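Local coordinates for CRISPR-associated protein, Cse2 family (Meiothermus ruber, PDB 3WA8), which is a Cse2/CasB-family CRISPR protein that probably binds G-rich crRNA sequence and helps stabilise the R-loop in the type I-E interference complex, at residues Y105-A114 and K182-K193. Residues are numbered along the deposited sequence; the frame is centred on the assembly and turned at random.
Sequences YRRTLGHAIA and KWARAFYRTVAK
Helix 109-114 packs against helix 182-193 with their short axes 7.2 Å apart and their N-to-C directions 37° from parallel, closest where G110 passes W183, their CA atoms 4.3 Å apart. G110 has no side chain, and its CA comes 3.8 Å from W183 O. From the preceding helix 102-106, Y105 enters as a knob into a hole formed by K182, R185, A186 and R189. Its CD2 lies 3.6 Å from A186 CB, its OH reaches the aliphatic part of R185, and the R189 guanidinium is turned 69° from the ring plane, with NH1 at the ring edge and Y105 CE1 over one face of the guanidinium. Cutting this side chain back to alanine is likely to empty the hole and leave the R185 and R189 chains freer to swing. T108, at the N-cap position of helix 109-119, donates from OG1 to Y105 O in the carbonyl plane, on a lone pair; the same oxygen also accepts a hydrogen bond from T108 N, which pins the turn between helix 102-106 and helix 109-119. In this all-helical Cse2 fold, the turn and the helix that follows lie along the C-terminal helix 178-197, with helix 124-135 packing on both I113 and W183. L109 lays CB over one face of the W183 six-membered ring, a CH-pi contact 3.8 Å from the centroid, while the indole NE1 bonds to D168. Farther along, A114 CB packs 3.7 Å from F187 CD1 and also against T190; the F187 ring itself stacks on F130 of helix 124-135. With CG anti to the backbone N (chi1 171°), H111 presents ND1 to T190 OG1 at 3.0 Å, a hydrogen bond near the ring plane in which either group may donate.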
ATOM      1  N   TYR A 105      -1.091 -13.876   2.804  1.00 80.73           N
ATOM      2  CA  TYR A 105      -0.366 -13.498   1.588  1.00 76.05           C
ATOM      3  C   TYR A 105      -1.146 -12.692   0.562  1.00 73.51           C
ATOM      4  O   TYR A 105      -0.616 -11.717   0.021  1.00 69.42           O
ATOM      5  CB  TYR A 105       0.227 -14.732   0.915  1.00 78.16           C
ATOM      6  CG  TYR A 105       1.441 -15.312   1.633  1.00 79.88           C
ATOM      7  CD1 TYR A 105       1.496 -16.677   1.967  1.00 85.20           C
ATOM      8  CD2 TYR A 105       2.536 -14.508   1.982  1.00 75.82           C
ATOM      9  CE1 TYR A 105       2.624 -17.222   2.617  1.00 85.64           C
ATOM     10  CE2 TYR A 105       3.646 -15.043   2.645  1.00 77.32           C
ATOM     11  CZ  TYR A 105       3.687 -16.393   2.951  1.00 81.23           C
ATOM     12  OH  TYR A 105       4.780 -16.916   3.588  1.00 82.39           O
ATOM     13  N   ARG A 106      -2.392 -13.100   0.286  1.00 75.59           N
ATOM     14  CA  ARG A 106      -3.230 -12.423  -0.717  1.00 74.51           C
ATOM     15  C   ARG A 106      -3.427 -10.967  -0.348  1.00 69.73           C
ATOM     16  O   ARG A 106      -3.479 -10.079  -1.203  1.00 67.59           O
ATOM     17  CB  ARG A 106      -4.587 -13.098  -0.849  1.00 79.52           C
ATOM     18  CG  ARG A 106      -4.525 -14.582  -1.193  1.00 85.37           C
ATOM     19  CD  ARG A 106      -5.924 -15.268  -1.161  1.00 91.00           C
ATOM     20  NE  ARG A 106      -5.778 -16.683  -1.514  1.00 98.81           N
ATOM     21  CZ  ARG A 106      -5.767 -17.154  -2.764  1.00102.53           C
ATOM     22  NH1 ARG A 106      -5.930 -16.324  -3.799  1.00101.33           N
ATOM     23  NH2 ARG A 106      -5.608 -18.462  -2.981  1.00107.24           N
ATOM     24  N   ARG A 107      -3.500 -10.731   0.953  1.00 68.33           N
ATOM     25  CA  ARG A 107      -3.745  -9.407   1.483  1.00 64.70           C
ATOM     26  C   ARG A 107      -2.529  -8.471   1.472  1.00 58.74           C
ATOM     27  O   ARG A 107      -2.658  -7.295   1.806  1.00 57.00           O
ATOM     28  CB  ARG A 107      -4.411  -9.504   2.866  1.00 67.47           C
ATOM     29  CG  ARG A 107      -5.910  -9.811   2.775  1.00 71.43           C
ATOM     30  CD  ARG A 107      -6.591  -9.912   4.133  1.00 75.66           C
ATOM     31  NE  ARG A 107      -8.058  -9.943   4.021  1.00 82.85           N
ATOM     32  CZ  ARG A 107      -8.843  -8.861   3.935  1.00 82.73           C
ATOM     33  NH1 ARG A 107      -8.314  -7.638   3.952  1.00 77.52           N
ATOM     34  NH2 ARG A 107     -10.169  -9.003   3.838  1.00 87.93           N
ATOM     35  N   THR A 108      -1.377  -8.969   1.031  1.00 55.75           N
ATOM     36  CA  THR A 108      -0.145  -8.173   0.994  1.00 51.18           C
ATOM     37  C   THR A 108       0.169  -7.628  -0.401  1.00 48.31           C
ATOM     38  O   THR A 108      -0.265  -8.179  -1.398  1.00 49.62           O
ATOM     39  CB  THR A 108       1.070  -9.004   1.428  1.00 51.99           C
ATOM     40  OG1 THR A 108       1.520  -9.795   0.317  1.00 54.33           O
ATOM     41  CG2 THR A 108       0.750  -9.898   2.609  1.00 53.21           C
ATOM     42  N   LEU A 109       0.956  -6.570  -0.485  1.00 45.16           N
ATOM     43  CA  LEU A 109       1.180  -5.950  -1.777  1.00 43.70           C
ATOM     44  C   LEU A 109       1.919  -6.899  -2.738  1.00 45.06           C
ATOM     45  O   LEU A 109       1.793  -6.795  -3.979  1.00 45.62           O
ATOM     46  CB  LEU A 109       1.924  -4.631  -1.632  1.00 41.27           C
ATOM     47  CG  LEU A 109       1.641  -3.740  -2.845  1.00 41.64           C
ATOM     48  CD1 LEU A 109       0.194  -3.255  -2.776  1.00 42.81           C
ATOM     49  CD2 LEU A 109       2.627  -2.569  -2.994  1.00 38.36           C
ATOM     50  N   GLY A 110       2.692  -7.817  -2.160  1.00 45.21           N
ATOM     51  CA  GLY A 110       3.333  -8.856  -2.939  1.00 46.24           C
ATOM     52  C   GLY A 110       2.289  -9.558  -3.793  1.00 48.54           C
ATOM     53  O   GLY A 110       2.459  -9.721  -5.016  1.00 49.75           O
ATOM     54  N   HIS A 111       1.178  -9.951  -3.175  1.00 49.51           N
ATOM     55  CA  HIS A 111       0.148 -10.617  -3.967  1.00 52.29           C
ATOM     56  C   HIS A 111      -0.379  -9.703  -5.090  1.00 52.19           C
ATOM     57  O   HIS A 111      -0.560 -10.167  -6.228  1.00 54.84           O
ATOM     58  CB  HIS A 111      -0.970 -11.187  -3.101  1.00 53.92           C
ATOM     59  CG  HIS A 111      -2.141 -11.696  -3.885  1.00 58.00           C
ATOM     60  ND1 HIS A 111      -2.198 -12.973  -4.397  1.00 62.43           N
ATOM     61  CD2 HIS A 111      -3.307 -11.101  -4.233  1.00 59.65           C
ATOM     62  CE1 HIS A 111      -3.347 -13.145  -5.022  1.00 65.22           C
ATOM     63  NE2 HIS A 111      -4.034 -12.018  -4.945  1.00 64.38           N
ATOM     64  N   ALA A 112      -0.600  -8.419  -4.788  1.00 49.48           N
ATOM     65  CA  ALA A 112      -1.134  -7.502  -5.802  1.00 49.60           C
ATOM     66  C   ALA A 112      -0.145  -7.435  -6.972  1.00 50.27           C
ATOM     67  O   ALA A 112      -0.551  -7.527  -8.144  1.00 52.72           O
ATOM     68  CB  ALA A 112      -1.419  -6.129  -5.230  1.00 46.05           C
ATOM     69  N   ILE A 113       1.150  -7.350  -6.641  1.00 48.04           N
ATOM     70  CA  ILE A 113       2.177  -7.189  -7.650  1.00 48.52           C
ATOM     71  C   ILE A 113       2.280  -8.436  -8.539  1.00 52.21           C
ATOM     72  O   ILE A 113       2.459  -8.327  -9.772  1.00 54.52           O
ATOM     73  CB  ILE A 113       3.528  -6.783  -7.033  1.00 46.29           C
ATOM     74  CG1 ILE A 113       3.465  -5.338  -6.559  1.00 43.96           C
ATOM     75  CG2 ILE A 113       4.684  -6.890  -8.050  1.00 47.30           C
ATOM     76  CD1 ILE A 113       4.414  -5.037  -5.438  1.00 43.42           C
ATOM     77  N   ALA A 114       2.142  -9.611  -7.930  1.00 52.77           N
ATOM     78  CA  ALA A 114       2.199 -10.837  -8.702  1.00 56.37           C
ATOM     79  C   ALA A 114       1.059 -10.861  -9.697  1.00 60.38           C
ATOM     80  O   ALA A 114       1.234 -11.275 -10.845  1.00 64.41           O
ATOM     81  CB  ALA A 114       2.128 -12.026  -7.812  1.00 57.07           C
ATOM     82  N   LYS A 182       8.047 -11.198   3.513  1.00 55.32           N
ATOM     83  CA  LYS A 182       6.654 -11.617   3.443  1.00 55.66           C
ATOM     84  C   LYS A 182       6.152 -11.356   2.049  1.00 52.99           C
ATOM     85  O   LYS A 182       5.529 -12.217   1.434  1.00 54.02           O
ATOM     86  CB  LYS A 182       5.810 -10.832   4.442  1.00 56.26           C
ATOM     87  CG  LYS A 182       4.429 -11.427   4.732  1.00 59.21           C
ATOM     88  CD  LYS A 182       3.420 -10.345   5.095  1.00 60.73           C
ATOM     89  CE  LYS A 182       3.726  -9.623   6.425  1.00 63.57           C
ATOM     90  NZ  LYS A 182       2.984  -8.327   6.536  1.00 61.07           N
ATOM     91  N   TRP A 183       6.446 -10.161   1.548  1.00 49.82           N
ATOM     92  CA  TRP A 183       6.049  -9.800   0.211  1.00 47.73           C
ATOM     93  C   TRP A 183       6.626 -10.765  -0.800  1.00 48.89           C
ATOM     94  O   TRP A 183       5.897 -11.271  -1.644  1.00 49.99           O
ATOM     95  CB  TRP A 183       6.483  -8.384  -0.091  1.00 45.28           C
ATOM     96  CG  TRP A 183       5.612  -7.384   0.556  1.00 44.37           C
ATOM     97  CD1 TRP A 183       4.745  -7.594   1.594  1.00 46.16           C
ATOM     98  CD2 TRP A 183       5.530  -6.000   0.246  1.00 42.62           C
ATOM     99  NE1 TRP A 183       4.121  -6.426   1.944  1.00 43.90           N
ATOM    100  CE2 TRP A 183       4.590  -5.425   1.144  1.00 42.33           C
ATOM    101  CE3 TRP A 183       6.172  -5.175  -0.685  1.00 41.97           C
ATOM    102  CZ2 TRP A 183       4.266  -4.076   1.127  1.00 40.50           C
ATOM    103  CZ3 TRP A 183       5.848  -3.818  -0.706  1.00 41.76           C
ATOM    104  CH2 TRP A 183       4.896  -3.285   0.198  1.00 40.79           C
ATOM    105  N   ALA A 184       7.920 -11.050  -0.696  1.00 48.91           N
ATOM    106  CA  ALA A 184       8.573 -11.884  -1.676  1.00 49.90           C
ATOM    107  C   ALA A 184       7.881 -13.240  -1.759  1.00 52.36           C
ATOM    108  O   ALA A 184       7.676 -13.808  -2.855  1.00 53.31           O
ATOM    109  CB  ALA A 184      10.039 -12.055  -1.329  1.00 50.95           C
ATOM    110  N   ARG A 185       7.505 -13.757  -0.594  1.00 53.72           N
ATOM    111  CA  ARG A 185       6.932 -15.088  -0.532  1.00 56.24           C
ATOM    112  C   ARG A 185       5.566 -15.042  -1.131  1.00 56.36           C
ATOM    113  O   ARG A 185       5.176 -15.976  -1.800  1.00 59.30           O
ATOM    114  CB  ARG A 185       6.876 -15.630   0.893  1.00 58.45           C
ATOM    115  CG  ARG A 185       8.224 -15.704   1.543  1.00 57.37           C
ATOM    116  CD  ARG A 185       8.163 -16.365   2.868  1.00 57.95           C
ATOM    117  NE  ARG A 185       9.477 -16.244   3.450  1.00 59.42           N
ATOM    118  CZ  ARG A 185       9.981 -17.063   4.354  1.00 64.51           C
ATOM    119  NH1 ARG A 185       9.263 -18.080   4.815  1.00 68.54           N
ATOM    120  NH2 ARG A 185      11.220 -16.862   4.784  1.00 67.14           N
ATOM    121  N   ALA A 186       4.854 -13.945  -0.923  1.00 54.35           N
ATOM    122  CA  ALA A 186       3.523 -13.815  -1.478  1.00 54.99           C
ATOM    123  C   ALA A 186       3.643 -13.815  -2.976  1.00 55.41           C
ATOM    124  O   ALA A 186       2.939 -14.554  -3.644  1.00 58.48           O
ATOM    125  CB  ALA A 186       2.855 -12.560  -0.998  1.00 52.73           C
ATOM    126  N   PHE A 187       4.552 -13.011  -3.506  1.00 53.75           N
ATOM    127  CA  PHE A 187       4.741 -12.930  -4.942  1.00 55.00           C
ATOM    128  C   PHE A 187       4.998 -14.310  -5.548  1.00 58.94           C
ATOM    129  O   PHE A 187       4.272 -14.753  -6.443  1.00 61.71           O
ATOM    130  CB  PHE A 187       5.908 -12.011  -5.259  1.00 53.29           C
ATOM    131  CG  PHE A 187       6.169 -11.836  -6.732  1.00 54.30           C
ATOM    132  CD1 PHE A 187       5.588 -10.772  -7.434  1.00 54.00           C
ATOM    133  CD2 PHE A 187       7.006 -12.706  -7.412  1.00 55.71           C
ATOM    134  CE1 PHE A 187       5.808 -10.591  -8.799  1.00 55.58           C
ATOM    135  CE2 PHE A 187       7.239 -12.527  -8.792  1.00 59.50           C
ATOM    136  CZ  PHE A 187       6.632 -11.470  -9.486  1.00 58.29           C
ATOM    137  N   TYR A 188       6.018 -15.007  -5.076  1.00 59.80           N
ATOM    138  CA  TYR A 188       6.356 -16.250  -5.748  1.00 63.45           C
ATOM    139  C   TYR A 188       5.357 -17.353  -5.484  1.00 67.10           C
ATOM    140  O   TYR A 188       5.182 -18.243  -6.297  1.00 70.23           O
ATOM    141  CB  TYR A 188       7.803 -16.647  -5.476  1.00 63.47           C
ATOM    142  CG  TYR A 188       8.750 -15.713  -6.211  1.00 62.58           C
ATOM    143  CD1 TYR A 188       8.899 -15.806  -7.592  1.00 63.96           C
ATOM    144  CD2 TYR A 188       9.456 -14.704  -5.536  1.00 60.46           C
ATOM    145  CE1 TYR A 188       9.736 -14.953  -8.287  1.00 63.81           C
ATOM    146  CE2 TYR A 188      10.309 -13.832  -6.230  1.00 59.38           C
ATOM    147  CZ  TYR A 188      10.436 -13.967  -7.612  1.00 61.63           C
ATOM    148  OH  TYR A 188      11.251 -13.134  -8.349  1.00 61.45           O
ATOM    149  N   ARG A 189       4.647 -17.245  -4.372  1.00 67.75           N
ATOM    150  CA  ARG A 189       3.567 -18.161  -4.052  1.00 72.21           C
ATOM    151  C   ARG A 189       2.375 -18.027  -5.014  1.00 74.14           C
ATOM    152  O   ARG A 189       1.811 -19.036  -5.447  1.00 78.89           O
ATOM    153  CB  ARG A 189       3.107 -17.930  -2.629  1.00 71.92           C
ATOM    154  CG  ARG A 189       2.467 -19.126  -2.027  1.00 79.31           C
ATOM    155  CD  ARG A 189       2.210 -18.921  -0.563  1.00 83.78           C
ATOM    156  NE  ARG A 189       2.437 -20.168   0.149  1.00 91.32           N
ATOM    157  CZ  ARG A 189       1.733 -20.584   1.193  1.00 96.50           C
ATOM    158  NH1 ARG A 189       0.728 -19.842   1.669  1.00 95.25           N
ATOM    159  NH2 ARG A 189       2.038 -21.760   1.752  1.00101.90           N
ATOM    160  N   THR A 190       2.010 -16.792  -5.350  1.00 71.29           N
ATOM    161  CA  THR A 190       0.967 -16.507  -6.325  1.00 73.22           C
ATOM    162  C   THR A 190       1.319 -16.981  -7.731  1.00 75.88           C
ATOM    163  O   THR A 190       0.522 -17.633  -8.379  1.00 80.37           O
ATOM    164  CB  THR A 190       0.700 -15.008  -6.388  1.00 70.07           C
ATOM    165  OG1 THR A 190       0.253 -14.542  -5.112  1.00 69.12           O
ATOM    166  CG2 THR A 190      -0.351 -14.691  -7.414  1.00 72.88           C
ATOM    167  N   VAL A 191       2.505 -16.634  -8.207  1.00 74.51           N
ATOM    168  CA  VAL A 191       2.989 -17.080  -9.518  1.00 77.93           C
ATOM    169  C   VAL A 191       2.934 -18.617  -9.668  1.00 83.32           C
ATOM    170  O   VAL A 191       2.386 -19.164 -10.637  1.00 87.27           O
ATOM    171  CB  VAL A 191       4.425 -16.565  -9.753  1.00 75.10           C
ATOM    172  CG1 VAL A 191       5.019 -17.176 -10.990  1.00 78.83           C
ATOM    173  CG2 VAL A 191       4.433 -15.071  -9.865  1.00 70.61           C
ATOM    174  N   ALA A 192       3.500 -19.300  -8.683  1.00 84.13           N
ATOM    175  CA  ALA A 192       3.469 -20.748  -8.631  1.00 90.13           C
ATOM    176  C   ALA A 192       2.042 -21.254  -8.700  1.00 95.54           C
ATOM    177  O   ALA A 192       1.750 -22.208  -9.411  1.00100.53           O
ATOM    178  CB  ALA A 192       4.131 -21.234  -7.362  1.00 88.69           C
ATOM    179  N   LYS A 193       1.161 -20.603  -7.949  1.00 95.85           N
ATOM    180  CA  LYS A 193      -0.227 -21.007  -7.863  1.00102.18           C
ATOM    181  C   LYS A 193      -0.859 -21.014  -9.249  1.00107.33           C
ATOM    182  O   LYS A 193      -1.603 -21.930  -9.580  1.00113.07           O
ATOM    183  CB  LYS A 193      -0.974 -20.068  -6.933  1.00 99.45           C
ATOM    184  CG  LYS A 193      -2.382 -20.467  -6.608  1.00105.94           C
ATOM    185  CD  LYS A 193      -2.458 -21.343  -5.355  1.00111.71           C
ATOM    186  CE  LYS A 193      -3.856 -21.200  -4.705  1.00116.47           C
ATOM    187  NZ  LYS A 193      -4.256 -22.385  -3.877  1.00122.95           N
TER